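Phosphate-binding protein (Xanthomonas axonopodis pv. citri, PDB 5UB6) probably acts as a periplasmic substrate-binding protein of a phosphonate-type ABC transporter, holding pyrophosphate between its two lobes in this crystal form. Local coordinates at residues A[84-89]-A[250-255]; A[64-69]-A[209-214]; A[162-167]-A[179-184]. All coordinates share one frame; numbering follows the deposited sequence. Where two conformers were deposited one is given.

Interactions 1 and 2 hold neighbouring strands and touch each other: strand 209-217 pairs with strand 62-66 on one side and with strand 79-87 on the other, and strand 79-87 passes the sheet on to strand 251-255. Interaction 1, at the outer strand, is partly exposed and mixes buried threonine and phenylalanine packing with polar bonds near its turn. Interaction 2 is buried, its centre about 6 Å from that of the chain, and carries a hydroxyl and a guanidinium to pyrophosphate. Interaction 3, its centre about 17 Å from that of interaction 2, is a buried helix-on-strand contact without cross-segment hydrogen bonds, yet its lysine reaches the same ligand.

Interaction 1 (A[84-89]-A[250-255]); sequences MTERGG and DTTGFR
Asp250 opens the contact through its carbonyl: Gly88 N donates to Asp250 O at 2.9 Å, a nearly straight bond that closes the pairing where strand 79-87 gives way to a turn. Its carboxylate lies against the same glycine, with OD2 close to Gly88 CA. Thr251 sets its methyl on the face it shares with Thr85, Thr251 CG2 resting 3.9 Å from Thr85 CG2 and also over one face of the Phe254 ring, near its rim, in the same segment. Its OG1 is bonded to Phe248 O and accepts from a water that Arg87 NH1 also holds, in the guanidinium plane.

At Thr252 the antiparallel pairing slips by one residue. Thr252 and Gly253 both face Glu86 in a classic beta bulge: Thr252 N bonds to Glu86 O at 3.0 Å, while Gly253 N reaches the same oxygen only weakly. The bulge brings the side chain of Thr252 over to the first segment, and chi1 of 51°, setting OG1 between its backbone N and carbonyl carbon, aims the hydroxyl at two partners. Thr252 OG1 donates to the anti side of Glu86 OE2 at 2.6 Å and accepts from Gly89 N at 3.0 Å, tying the strand to the turn beyond it.

Gly253 O takes the N-H of Glu86 at 171°, and Glu86 CB lies beside Gly253 O and CA. Phe254 runs alongside Thr85, the ring edge at Phe254 CD1 standing 3.6 Å from Thr85 OG1, a hydroxyl whose bond goes to Glu214. Arg255 completes a pair of backbone bonds with Met84; its extended chain, directed by chi1 of 60°, lays one face of the guanidinium against Met84 CB. In its plane, NH1 donates to a water that in turn donates to Thr85 O.

Interaction 2 (A[64-69]-A[209-214]); sequences SETTGA and VPRAVE. With POP (pyrophosphate 2-), chain C.
Strand 64-66 runs antiparallel to strand 212-214, their axes 4.6 Å apart at closest and 152° between directions, with Glu65 and Val213 as the hydrogen-bonded pair: Val213 N to Glu65 O at 2.7 Å and Glu65 N to Val213 O at 3.1 Å. At the next pair, Ser64 and Glu214 face each other on the same side of the sheet. Ser64 OG, swung anti to the backbone N (chi1 179°), donates to the syn lone pair of Glu214 OE2 at 2.6 Å. That carboxylate is gripped further, OE2 by Thr85 and OE1 by Trp62, which would fix its rotation and probably favour its ionised form.

Where the strand turns into helix 67-75, two threonines work in different directions. Thr67 OG1 donates to Pro210 O at 2.6 Å, almost in line with the carbonyl, while its methyl lies between Pro210 CB and Val213 CG1. Thr66 instead offers OG1 to pyrophosphate O4 at 2.5 Å, very short, and the same hydroxyl is bonded to Thr124. From the other segment Arg211, in one of its two conformers, bends at chi2 (73°) so that its NH2 reaches pyrophosphate O2 at 3.2 Å. Thr66 CG2 meets the guanidinium edge in plane, 3.3 Å from Arg211 NH1. In that conformer the two residues reach one phosphate group each.

Strand 209-217 lies between strands 62-66 and 79-87, with Ala212 bonded through its backbone to Thr85, while Leu265 and Leu268 of helix 259-279 pack on Thr67.

Interaction 3 (A[162-167]-A[179-184]); sequences GSKLNV and GALSNV. With POP (pyrophosphate 2-), chain C.
Lys164 and Leu181 meet through aliphatic carbon: Leu181 CD2 lies 3.8 Å from Lys164 CB and 4.0 Å from Lys164 CG, the two side chains passing at a slant. One turn along the helix, Val167 points toward strand 178-182, and with CG1 anti to its backbone N (chi1 172°) that methyl drops onto the backbone at Gly179, Val167 CG1 lying 3.6 Å from Gly179 CA and equally far from Ala180 N. Gly179 has no side chain to stand in its way, so the helix can come close to the strand here. No hydrogen bond links the two segments; the contact is made by carbon against carbon and backbone.

Beyond Leu181 the lysine chain continues nearly extended to its last torsion, chi4 -50°, which turns the ammonium to pyrophosphate. Lys164 NZ donates to pyrophosphate O6 at 3.2 Å; a second approach, to O3, is weak and its geometry doubtful. Gln119 OE1 and the carboxylate of Asp185 also hold NZ, which would probably stabilise its charge.

The helix start that carries Lys164 is set by Ser163, the N-cap, whose OG accepts from Asn166 N at 2.7 Å and an angle of 149°. Ser182 caps the short, weakly bonded helix that follows, taking the N-H of Asp185, the lysine's ionic partner. Strand 92-100 flanks the pair, with Phe98 touching both Val167 and Leu181. A ligand met by Lys164 from this lobe and by Thr66 and Arg211 from the other is consistent with the interlobe cleft of periplasmic binding proteins, where the ligand is bound between two alpha/beta lobes.

Interaction 1 (A[84-89]-A[250-255])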
ATOM      1  N   MET A  84       0.141   6.231 -12.910  1.00 24.05           N
ATOM      2  CA  MET A  84      -0.873   5.986 -11.872  1.00 25.25           C
ATOM      3  C   MET A  84      -1.634   4.693 -12.217  1.00 23.71           C
ATOM      4  O   MET A  84      -1.877   4.384 -13.357  1.00 23.77           O
ATOM      5  CB  MET A  84      -1.843   7.165 -11.719  1.00 23.90           C
ATOM      6  CG  MET A  84      -1.177   8.531 -11.478  1.00 23.97           C
ATOM      7  SD  MET A  84      -0.146   8.568 -10.005  1.00 27.07           S
ATOM      8  CE  MET A  84      -1.390   8.140  -8.777  1.00 26.68           C
ATOM      9  N   THR A  85      -2.002   3.942 -11.197  1.00 24.25           N
ATOM     10  CA  THR A  85      -2.580   2.620 -11.373  1.00 23.48           C
ATOM     11  C   THR A  85      -3.918   2.623 -10.714  1.00 22.38           C
ATOM     12  O   THR A  85      -4.079   3.159  -9.615  1.00 23.08           O
ATOM     13  CB  THR A  85      -1.625   1.578 -10.802  1.00 23.15           C
ATOM     14  OG1 THR A  85      -0.332   1.791 -11.394  1.00 22.57           O
ATOM     15  CG2 THR A  85      -2.086   0.151 -11.075  1.00 23.46           C
ATOM     16  N   GLU A  86      -4.882   2.061 -11.428  1.00 23.88           N
ATOM     17  CA  GLU A  86      -6.261   1.946 -11.001  1.00 26.04           C
ATOM     18  C   GLU A  86      -6.478   0.458 -10.769  1.00 24.76           C
ATOM     19  O   GLU A  86      -6.095  -0.342 -11.613  1.00 23.83           O
ATOM     20  CB  GLU A  86      -7.167   2.461 -12.127  1.00 30.27           C
ATOM     21  CG  GLU A  86      -8.649   2.154 -11.958  1.00 34.97           C
ATOM     22  CD  GLU A  86      -9.437   2.284 -13.266  1.00 39.05           C
ATOM     23  OE1 GLU A  86      -9.432   3.411 -13.831  1.00 39.73           O
ATOM     24  OE2 GLU A  86     -10.033   1.267 -13.720  1.00 35.79           O
ATOM     25  N   ARG A  87      -7.040   0.077  -9.626  1.00 24.02           N
ATOM     26  CA  ARG A  87      -7.248  -1.327  -9.298  1.00 27.32           C
ATOM     27  C   ARG A  87      -8.683  -1.530  -8.846  1.00 26.77           C
ATOM     28  O   ARG A  87      -9.247  -0.698  -8.109  1.00 24.98           O
ATOM     29  CB  ARG A  87      -6.279  -1.821  -8.193  1.00 29.35           C
ATOM     30  CG  ARG A  87      -4.859  -1.273  -8.335  1.00 33.08           C
ATOM     31  CD  ARG A  87      -3.716  -2.222  -8.082  1.00 33.12           C
ATOM     32  NE  ARG A  87      -3.199  -2.178  -6.724  1.00 33.55           N
ATOM     33  CZ  ARG A  87      -1.903  -2.251  -6.360  1.00 33.06           C
ATOM     34  NH1 ARG A  87      -0.908  -2.328  -7.228  1.00 34.21           N
ATOM     35  NH2 ARG A  87      -1.602  -2.247  -5.077  1.00 30.64           N
ATOM     36  N   GLY A  88      -9.253  -2.651  -9.253  1.00 27.87           N
ATOM     37  CA  GLY A  88     -10.664  -2.960  -8.921  1.00 30.71           C
ATOM     38  C   GLY A  88     -11.655  -1.938  -9.453  1.00 28.97           C
ATOM     39  O   GLY A  88     -12.690  -1.719  -8.851  1.00 31.99           O
ATOM     40  N   GLY A  89     -11.340  -1.313 -10.579  1.00 29.11           N
ATOM     41  CA  GLY A  89     -12.175  -0.243 -11.109  1.00 29.28           C
ATOM     42  C   GLY A  89     -12.073   1.090 -10.355  1.00 31.26           C
ATOM     43  O   GLY A  89     -12.797   2.012 -10.662  1.00 33.07           O
ATOM     44  N   ASP A 250      -5.631  -7.111  -9.827  1.00 31.12           N
ATOM     45  CA  ASP A 250      -6.823  -6.676 -10.539  1.00 30.35           C
ATOM     46  C   ASP A 250      -6.641  -5.255 -11.076  1.00 28.72           C
ATOM     47  O   ASP A 250      -7.379  -4.348 -10.771  1.00 29.47           O
ATOM     48  CB  ASP A 250      -8.068  -6.812  -9.643  1.00 33.70           C
ATOM     49  CG  ASP A 250      -9.395  -6.705 -10.438  1.00 33.42           C
ATOM     50  OD1 ASP A 250      -9.445  -7.107 -11.602  1.00 35.14           O
ATOM     51  OD2 ASP A 250     -10.395  -6.213  -9.895  1.00 39.19           O
ATOM     52  N   THR A 251      -5.609  -5.069 -11.877  1.00 29.88           N
ATOM     53  CA  THR A 251      -5.309  -3.762 -12.430  1.00 28.45           C
ATOM     54  C   THR A 251      -6.239  -3.555 -13.600  1.00 27.66           C
ATOM     55  O   THR A 251      -6.263  -4.371 -14.482  1.00 29.02           O
ATOM     56  CB  THR A 251      -3.849  -3.656 -12.867  1.00 27.32           C
ATOM     57  OG1 THR A 251      -3.022  -3.673 -11.695  1.00 26.26           O
ATOM     58  CG2 THR A 251      -3.617  -2.354 -13.627  1.00 25.35           C
ATOM     59  N   THR A 252      -7.027  -2.495 -13.545  1.00 27.39           N
ATOM     60  CA  THR A 252      -8.077  -2.197 -14.525  1.00 30.02           C
ATOM     61  C   THR A 252      -7.720  -0.940 -15.306  1.00 31.67           C
ATOM     62  O   THR A 252      -8.480  -0.512 -16.151  1.00 34.14           O
ATOM     63  CB  THR A 252      -9.453  -1.992 -13.823  1.00 28.57           C
ATOM     64  OG1 THR A 252      -9.289  -1.037 -12.762  1.00 29.20           O
ATOM     65  CG2 THR A 252      -9.993  -3.345 -13.256  1.00 24.73           C
ATOM     66  N   GLY A 253      -6.554  -0.358 -15.021  1.00 32.55           N
ATOM     67  CA  GLY A 253      -6.165   0.904 -15.620  1.00 32.47           C
ATOM     68  C   GLY A 253      -4.742   1.367 -15.262  1.00 30.61           C
ATOM     69  O   GLY A 253      -4.306   1.241 -14.124  1.00 26.56           O
ATOM     70  N   PHE A 254      -4.039   1.914 -16.250  1.00 27.91           N
ATOM     71  CA  PHE A 254      -2.849   2.735 -16.013  1.00 29.04           C
ATOM     72  C   PHE A 254      -3.078   4.101 -16.638  1.00 28.11           C
ATOM     73  O   PHE A 254      -3.755   4.223 -17.642  1.00 33.25           O
ATOM     74  CB  PHE A 254      -1.596   2.137 -16.674  1.00 28.04           C
ATOM     75  CG  PHE A 254      -1.164   0.828 -16.107  1.00 26.90           C
ATOM     76  CD1 PHE A 254      -0.592   0.751 -14.853  1.00 25.51           C
ATOM     77  CD2 PHE A 254      -1.311  -0.331 -16.833  1.00 26.42           C
ATOM     78  CE1 PHE A 254      -0.194  -0.467 -14.330  1.00 28.10           C
ATOM     79  CE2 PHE A 254      -0.914  -1.552 -16.307  1.00 27.50           C
ATOM     80  CZ  PHE A 254      -0.346  -1.622 -15.057  1.00 26.20           C
ATOM     81  N   ARG A 255      -2.498   5.136 -16.082  1.00 26.13           N
ATOM     82  CA  ARG A 255      -2.598   6.410 -16.761  1.00 28.72           C
ATOM     83  C   ARG A 255      -1.399   7.296 -16.409  1.00 27.51           C
ATOM     84  O   ARG A 255      -0.686   7.055 -15.426  1.00 25.73           O
ATOM     85  CB  ARG A 255      -3.961   7.088 -16.475  1.00 32.26           C
ATOM     86  CG  ARG A 255      -4.214   7.358 -15.020  1.00 31.86           C
ATOM     87  CD  ARG A 255      -5.664   7.733 -14.694  1.00 32.41           C
ATOM     88  NE  ARG A 255      -5.582   8.494 -13.440  1.00 33.19           N
ATOM     89  CZ  ARG A 255      -5.405   7.993 -12.213  1.00 33.30           C
ATOM     90  NH1 ARG A 255      -5.385   6.680 -11.969  1.00 31.11           N
ATOM     91  NH2 ARG A 255      -5.279   8.844 -11.184  1.00 37.67           N
TER
HETATM   92  O   HOH W   1      -5.053   5.741  -9.323  1.00 23.61           O
HETATM   93  O   HOH W   2      -1.202  -2.866  -9.725  1.00 19.70           O

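Interaction 2 (A[64-69]-A[209-214])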
ATOM      1  N   SER A  64       4.967  -2.176  -8.390  1.00 22.08           N
ATOM      2  CA  SER A  64       3.614  -1.623  -8.381  1.00 21.97           C
ATOM      3  C   SER A  64       3.168  -1.587  -6.929  1.00 23.10           C
ATOM      4  O   SER A  64       3.001  -2.622  -6.330  1.00 22.99           O
ATOM      5  CB  SER A  64       2.645  -2.494  -9.162  1.00 21.85           C
ATOM      6  OG  SER A  64       1.330  -1.932  -9.106  1.00 22.81           O
ATOM      7  N   GLU A  65       2.957  -0.395  -6.371  1.00 24.09           N
ATOM      8  CA  GLU A  65       2.670  -0.234  -4.934  1.00 25.73           C
ATOM      9  C   GLU A  65       1.506   0.736  -4.695  1.00 23.43           C
ATOM     10  O   GLU A  65       1.174   1.572  -5.557  1.00 21.04           O
ATOM     11  CB  GLU A  65       3.934   0.248  -4.172  1.00 27.77           C
ATOM     12  CG  GLU A  65       5.121  -0.739  -4.208  1.00 31.76           C
ATOM     13  CD  GLU A  65       4.915  -2.017  -3.382  1.00 36.09           C
ATOM     14  OE1 GLU A  65       4.186  -1.970  -2.359  1.00 37.05           O
ATOM     15  OE2 GLU A  65       5.516  -3.062  -3.746  1.00 40.15           O
ATOM     16  N   THR A  66       0.931   0.640  -3.500  1.00 20.92           N
ATOM     17  CA  THR A  66       0.027   1.654  -3.019  1.00 20.86           C
ATOM     18  C   THR A  66       0.849   2.887  -2.741  1.00 21.34           C
ATOM     19  O   THR A  66       2.063   2.811  -2.491  1.00 20.04           O
ATOM     20  CB  THR A  66      -0.743   1.235  -1.775  1.00 21.26           C
ATOM     21  OG1 THR A  66       0.170   1.013  -0.707  1.00 21.70           O
ATOM     22  CG2 THR A  66      -1.527  -0.034  -2.015  1.00 20.90           C
ATOM     23  N   THR A  67       0.178   4.031  -2.809  1.00 21.22           N
ATOM     24  CA  THR A  67       0.860   5.309  -2.903  1.00 21.52           C
ATOM     25  C   THR A  67       1.671   5.732  -1.694  1.00 21.72           C
ATOM     26  O   THR A  67       2.648   6.428  -1.877  1.00 21.80           O
ATOM     27  CB  THR A  67      -0.134   6.416  -3.308  1.00 24.18           C
ATOM     28  OG1 THR A  67      -1.292   6.349  -2.459  1.00 22.44           O
ATOM     29  CG2 THR A  67      -0.552   6.184  -4.762  1.00 25.30           C
ATOM     30  N   GLY A  68       1.286   5.323  -0.474  1.00 20.23           N
ATOM     31  CA  GLY A  68       2.080   5.640   0.705  1.00 19.94           C
ATOM     32  C   GLY A  68       3.412   4.887   0.650  1.00 19.80           C
ATOM     33  O   GLY A  68       4.502   5.470   0.787  1.00 18.39           O
ATOM     34  N   ALA A  69       3.316   3.587   0.410  1.00 18.62           N
ATOM     35  CA  ALA A  69       4.484   2.752   0.213  1.00 18.65           C
ATOM     36  C   ALA A  69       5.372   3.249  -0.893  1.00 19.51           C
ATOM     37  O   ALA A  69       6.596   3.179  -0.774  1.00 19.53           O
ATOM     38  CB  ALA A  69       4.056   1.334  -0.085  1.00 18.15           C
ATOM     39  N   VAL A 209      -6.800   8.975  -1.244  1.00 24.51           N
ATOM     40  CA  VAL A 209      -5.562   9.153  -1.983  1.00 23.75           C
ATOM     41  C   VAL A 209      -5.626   8.262  -3.209  1.00 22.36           C
ATOM     42  O   VAL A 209      -6.463   7.360  -3.272  1.00 20.22           O
ATOM     43  CB  VAL A 209      -4.287   8.865  -1.142  1.00 22.54           C
ATOM     44  CG1 VAL A 209      -4.221   9.801   0.061  1.00 25.75           C
ATOM     45  CG2 VAL A 209      -4.260   7.427  -0.706  1.00 21.78           C
ATOM     46  N   PRO A 210      -4.746   8.516  -4.193  1.00 22.16           N
ATOM     47  CA  PRO A 210      -4.717   7.596  -5.321  1.00 23.16           C
ATOM     48  C   PRO A 210      -4.312   6.213  -4.834  1.00 23.98           C
ATOM     49  O   PRO A 210      -3.457   6.094  -3.961  1.00 25.03           O
ATOM     50  CB  PRO A 210      -3.681   8.199  -6.264  1.00 24.00           C
ATOM     51  CG  PRO A 210      -3.490   9.604  -5.797  1.00 25.53           C
ATOM     52  CD  PRO A 210      -3.687   9.519  -4.303  1.00 24.32           C
ATOM     53  N   ARG A 211      -4.951   5.223  -5.430  1.00 23.29           N
ATOM     54  CA  ARG A 211      -4.891   3.837  -4.996  0.50 26.52           C
ATOM     55  C   ARG A 211      -3.482   3.227  -5.119  1.00 26.03           C
ATOM     56  O   ARG A 211      -2.969   2.609  -4.164  1.00 26.56           O
ATOM     57  CB  ARG A 211      -5.910   3.044  -5.836  0.50 29.37           C
ATOM     58  CG  ARG A 211      -5.995   1.557  -5.564  0.50 30.73           C
ATOM     59  CD  ARG A 211      -6.683   1.256  -4.255  0.50 30.95           C
ATOM     60  NE  ARG A 211      -6.746  -0.187  -4.037  0.50 30.80           N
ATOM     61  CZ  ARG A 211      -5.753  -0.857  -3.488  0.50 30.26           C
ATOM     62  NH1 ARG A 211      -4.667  -0.204  -3.133  0.50 27.87           N
ATOM     63  NH2 ARG A 211      -5.836  -2.169  -3.313  0.50 31.60           N
ATOM     64  N   ALA A 212      -2.841   3.423  -6.264  1.00 24.00           N
ATOM     65  CA  ALA A 212      -1.535   2.783  -6.551  1.00 22.70           C
ATOM     66  C   ALA A 212      -0.749   3.471  -7.654  1.00 21.58           C
ATOM     67  O   ALA A 212      -1.272   4.301  -8.450  1.00 20.54           O
ATOM     68  CB  ALA A 212      -1.739   1.304  -6.894  1.00 22.98           C
ATOM     69  N   VAL A 213       0.531   3.153  -7.699  1.00 21.38           N
ATOM     70  CA  VAL A 213       1.426   3.811  -8.656  1.00 20.89           C
ATOM     71  C   VAL A 213       2.455   2.807  -9.084  1.00 22.07           C
ATOM     72  O   VAL A 213       2.935   2.027  -8.264  1.00 23.15           O
ATOM     73  CB  VAL A 213       2.034   5.089  -8.023  1.00 21.64           C
ATOM     74  CG1 VAL A 213       2.754   4.775  -6.727  1.00 20.89           C
ATOM     75  CG2 VAL A 213       2.938   5.858  -8.967  1.00 21.59           C
ATOM     76  N   GLU A 214       2.797   2.816 -10.365  1.00 21.79           N
ATOM     77  CA  GLU A 214       3.971   2.117 -10.843  1.00 22.02           C
ATOM     78  C   GLU A 214       5.212   2.964 -10.621  1.00 21.86           C
ATOM     79  O   GLU A 214       5.244   4.145 -10.975  1.00 24.53           O
ATOM     80  CB  GLU A 214       3.836   1.758 -12.320  1.00 23.97           C
ATOM     81  CG  GLU A 214       2.551   1.016 -12.669  1.00 23.34           C
ATOM     82  CD  GLU A 214       2.371  -0.198 -11.798  1.00 26.25           C
ATOM     83  OE1 GLU A 214       3.223  -1.162 -11.904  1.00 26.33           O
ATOM     84  OE2 GLU A 214       1.394  -0.172 -11.019  1.00 25.25           O
TER
HETATM   85  P1  POP C 401      -2.544  -3.421  -0.227  1.00 45.26           P
HETATM   86  O1  POP C 401      -1.115  -3.596  -0.734  1.00 45.36           O
HETATM   87  O2  POP C 401      -3.727  -3.390  -1.178  1.00 49.08           O
HETATM   88  O3  POP C 401      -2.819  -4.220   1.002  1.00 48.34           O
HETATM   89  O   POP C 401      -2.598  -1.888   0.192  1.00 35.32           O
HETATM   90  P2  POP C 401      -2.005  -1.174   1.487  1.00 29.33           P
HETATM   91  O4  POP C 401      -0.655  -0.532   1.066  1.00 27.86           O
HETATM   92  O5  POP C 401      -3.077  -0.176   1.779  1.00 24.31           O
HETATM   93  O6  POP C 401      -1.708  -2.190   2.629  1.00 30.81           O

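Interaction 3 (A[162-167]-A[179-184])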
ATOM      1  N   GLY A 162       0.120  -7.323  11.725  1.00 31.67           N
ATOM      2  CA  GLY A 162       0.465  -7.946  10.430  1.00 34.62           C
ATOM      3  C   GLY A 162      -0.647  -7.872   9.380  1.00 36.08           C
ATOM      4  O   GLY A 162      -0.779  -6.871   8.651  1.00 36.79           O
ATOM      5  N   SER A 163      -1.462  -8.923   9.337  1.00 31.74           N
ATOM      6  CA  SER A 163      -2.410  -9.127   8.264  1.00 29.70           C
ATOM      7  C   SER A 163      -3.632  -8.255   8.416  1.00 29.11           C
ATOM      8  O   SER A 163      -4.021  -7.910   9.534  1.00 25.91           O
ATOM      9  CB  SER A 163      -2.849 -10.603   8.207  1.00 30.03           C
ATOM     10  OG  SER A 163      -3.975 -10.850   9.051  1.00 32.16           O
ATOM     11  N   LYS A 164      -4.277  -7.948   7.290  1.00 30.28           N
ATOM     12  CA  LYS A 164      -5.598  -7.291   7.334  1.00 32.54           C
ATOM     13  C   LYS A 164      -6.677  -8.108   8.101  1.00 31.90           C
ATOM     14  O   LYS A 164      -7.466  -7.538   8.861  1.00 30.47           O
ATOM     15  CB  LYS A 164      -6.100  -7.011   5.934  1.00 34.48           C
ATOM     16  CG  LYS A 164      -5.270  -6.022   5.146  1.00 36.30           C
ATOM     17  CD  LYS A 164      -5.474  -6.226   3.650  1.00 36.57           C
ATOM     18  CE  LYS A 164      -4.366  -5.545   2.867  1.00 36.65           C
ATOM     19  NZ  LYS A 164      -4.138  -4.121   3.277  1.00 35.90           N
ATOM     20  N   LEU A 165      -6.716  -9.429   7.876  1.00 32.20           N
ATOM     21  CA  LEU A 165      -7.626 -10.327   8.605  1.00 31.12           C
ATOM     22  C   LEU A 165      -7.411 -10.244  10.108  1.00 29.12           C
ATOM     23  O   LEU A 165      -8.356 -10.326  10.871  1.00 29.34           O
ATOM     24  CB  LEU A 165      -7.456 -11.785   8.138  1.00 30.92           C
ATOM     25  CG  LEU A 165      -8.373 -12.840   8.796  1.00 31.11           C
ATOM     26  CD1 LEU A 165      -9.823 -12.392   8.922  1.00 31.03           C
ATOM     27  CD2 LEU A 165      -8.329 -14.166   8.046  1.00 32.18           C
ATOM     28  N   ASN A 166      -6.155 -10.080  10.515  1.00 29.47           N
ATOM     29  CA  ASN A 166      -5.800  -9.931  11.934  1.00 28.21           C
ATOM     30  C   ASN A 166      -6.279  -8.646  12.548  1.00 28.48           C
ATOM     31  O   ASN A 166      -6.638  -8.615  13.711  1.00 26.99           O
ATOM     32  CB  ASN A 166      -4.285 -10.088  12.154  1.00 27.73           C
ATOM     33  CG  ASN A 166      -3.867 -11.541  12.191  1.00 25.34           C
ATOM     34  OD1 ASN A 166      -4.679 -12.388  12.016  1.00 27.26           O
ATOM     35  ND2 ASN A 166      -2.607 -11.811  12.372  1.00 24.31           N
ATOM     36  N   VAL A 167      -6.310  -7.581  11.770  1.00 26.06           N
ATOM     37  CA  VAL A 167      -6.865  -6.347  12.287  1.00 26.23           C
ATOM     38  C   VAL A 167      -8.330  -6.557  12.601  1.00 25.46           C
ATOM     39  O   VAL A 167      -8.814  -6.151  13.654  1.00 26.14           O
ATOM     40  CB  VAL A 167      -6.714  -5.222  11.261  1.00 27.06           C
ATOM     41  CG1 VAL A 167      -7.479  -3.988  11.716  1.00 25.34           C
ATOM     42  CG2 VAL A 167      -5.216  -4.951  11.035  1.00 27.55           C
ATOM     43  N   GLY A 179      -9.842  -0.818  14.682  1.00 21.48           N
ATOM     44  CA  GLY A 179      -9.078  -1.364  13.570  1.00 22.00           C
ATOM     45  C   GLY A 179      -9.032  -0.359  12.436  1.00 22.94           C
ATOM     46  O   GLY A 179      -9.948   0.464  12.299  1.00 21.45           O
ATOM     47  N   ALA A 180      -7.961  -0.419  11.647  1.00 22.70           N
ATOM     48  CA  ALA A 180      -7.776   0.423  10.433  1.00 24.35           C
ATOM     49  C   ALA A 180      -7.634  -0.464   9.201  1.00 25.00           C
ATOM     50  O   ALA A 180      -6.805  -1.372   9.169  1.00 23.59           O
ATOM     51  CB  ALA A 180      -6.535   1.278  10.557  1.00 24.75           C
ATOM     52  N   LEU A 181      -8.500  -0.212   8.235  1.00 27.52           N
ATOM     53  CA  LEU A 181      -8.526  -0.887   6.939  1.00 28.92           C
ATOM     54  C   LEU A 181      -8.949   0.117   5.885  1.00 27.51           C
ATOM     55  O   LEU A 181      -9.597   1.111   6.230  1.00 26.38           O
ATOM     56  CB  LEU A 181      -9.602  -1.978   6.932  1.00 30.20           C
ATOM     57  CG  LEU A 181      -9.309  -3.334   7.519  1.00 32.84           C
ATOM     58  CD1 LEU A 181     -10.386  -4.273   7.004  1.00 35.17           C
ATOM     59  CD2 LEU A 181      -7.927  -3.860   7.170  1.00 32.80           C
ATOM     60  N   SER A 182      -8.614  -0.174   4.615  1.00 25.82           N
ATOM     61  CA  SER A 182      -9.088   0.629   3.471  1.00 26.16           C
ATOM     62  C   SER A 182     -10.554   0.313   3.247  1.00 25.43           C
ATOM     63  O   SER A 182     -11.021  -0.764   3.636  1.00 25.77           O
ATOM     64  CB  SER A 182      -8.316   0.345   2.181  1.00 26.18           C
ATOM     65  OG  SER A 182      -8.735  -0.862   1.617  1.00 25.06           O
ATOM     66  N   ASN A 183     -11.269   1.265   2.654  1.00 24.08           N
ATOM     67  CA  ASN A 183     -12.659   1.056   2.288  1.00 25.45           C
ATOM     68  C   ASN A 183     -12.793  -0.167   1.410  1.00 27.39           C
ATOM     69  O   ASN A 183     -13.773  -0.881   1.481  1.00 28.55           O
ATOM     70  CB  ASN A 183     -13.250   2.295   1.608  1.00 24.93           C
ATOM     71  CG  ASN A 183     -12.483   2.701   0.328  1.00 23.93           C
ATOM     72  OD1 ASN A 183     -11.256   2.782   0.294  1.00 20.12           O
ATOM     73  ND2 ASN A 183     -13.223   2.960  -0.705  1.00 24.26           N
ATOM     74  N   VAL A 184     -11.798  -0.406   0.582  1.00 30.24           N
ATOM     75  CA  VAL A 184     -11.816  -1.534  -0.319  1.00 33.42           C
ATOM     76  C   VAL A 184     -11.635  -2.865   0.430  1.00 32.80           C
ATOM     77  O   VAL A 184     -12.289  -3.851   0.113  1.00 35.09           O
ATOM     78  CB  VAL A 184     -10.713  -1.388  -1.404  1.00 35.97           C
ATOM     79  CG1 VAL A 184     -10.604  -2.668  -2.255  1.00 37.14           C
ATOM     80  CG2 VAL A 184     -11.017  -0.185  -2.292  1.00 34.54           C
TER
HETATM   81  P1  POP C 401      -2.544  -3.421  -0.227  1.00 45.26           P
HETATM   82  O1  POP C 401      -1.115  -3.596  -0.734  1.00 45.36           O
HETATM   83  O2  POP C 401      -3.727  -3.390  -1.178  1.00 49.08           O
HETATM   84  O3  POP C 401      -2.819  -4.220   1.002  1.00 48.34           O
HETATM   85  O   POP C 401      -2.598  -1.888   0.192  1.00 35.32           O
HETATM   86  P2  POP C 401      -2.005  -1.174   1.487  1.00 29.33           P
HETATM   87  O4  POP C 401      -0.655  -0.532   1.066  1.00 27.86           O
HETATM   88  O5  POP C 401      -3.077  -0.176   1.779  1.00 24.31           O
HETATM   89  O6  POP C 401      -1.708  -2.190   2.629  1.00 30.81           O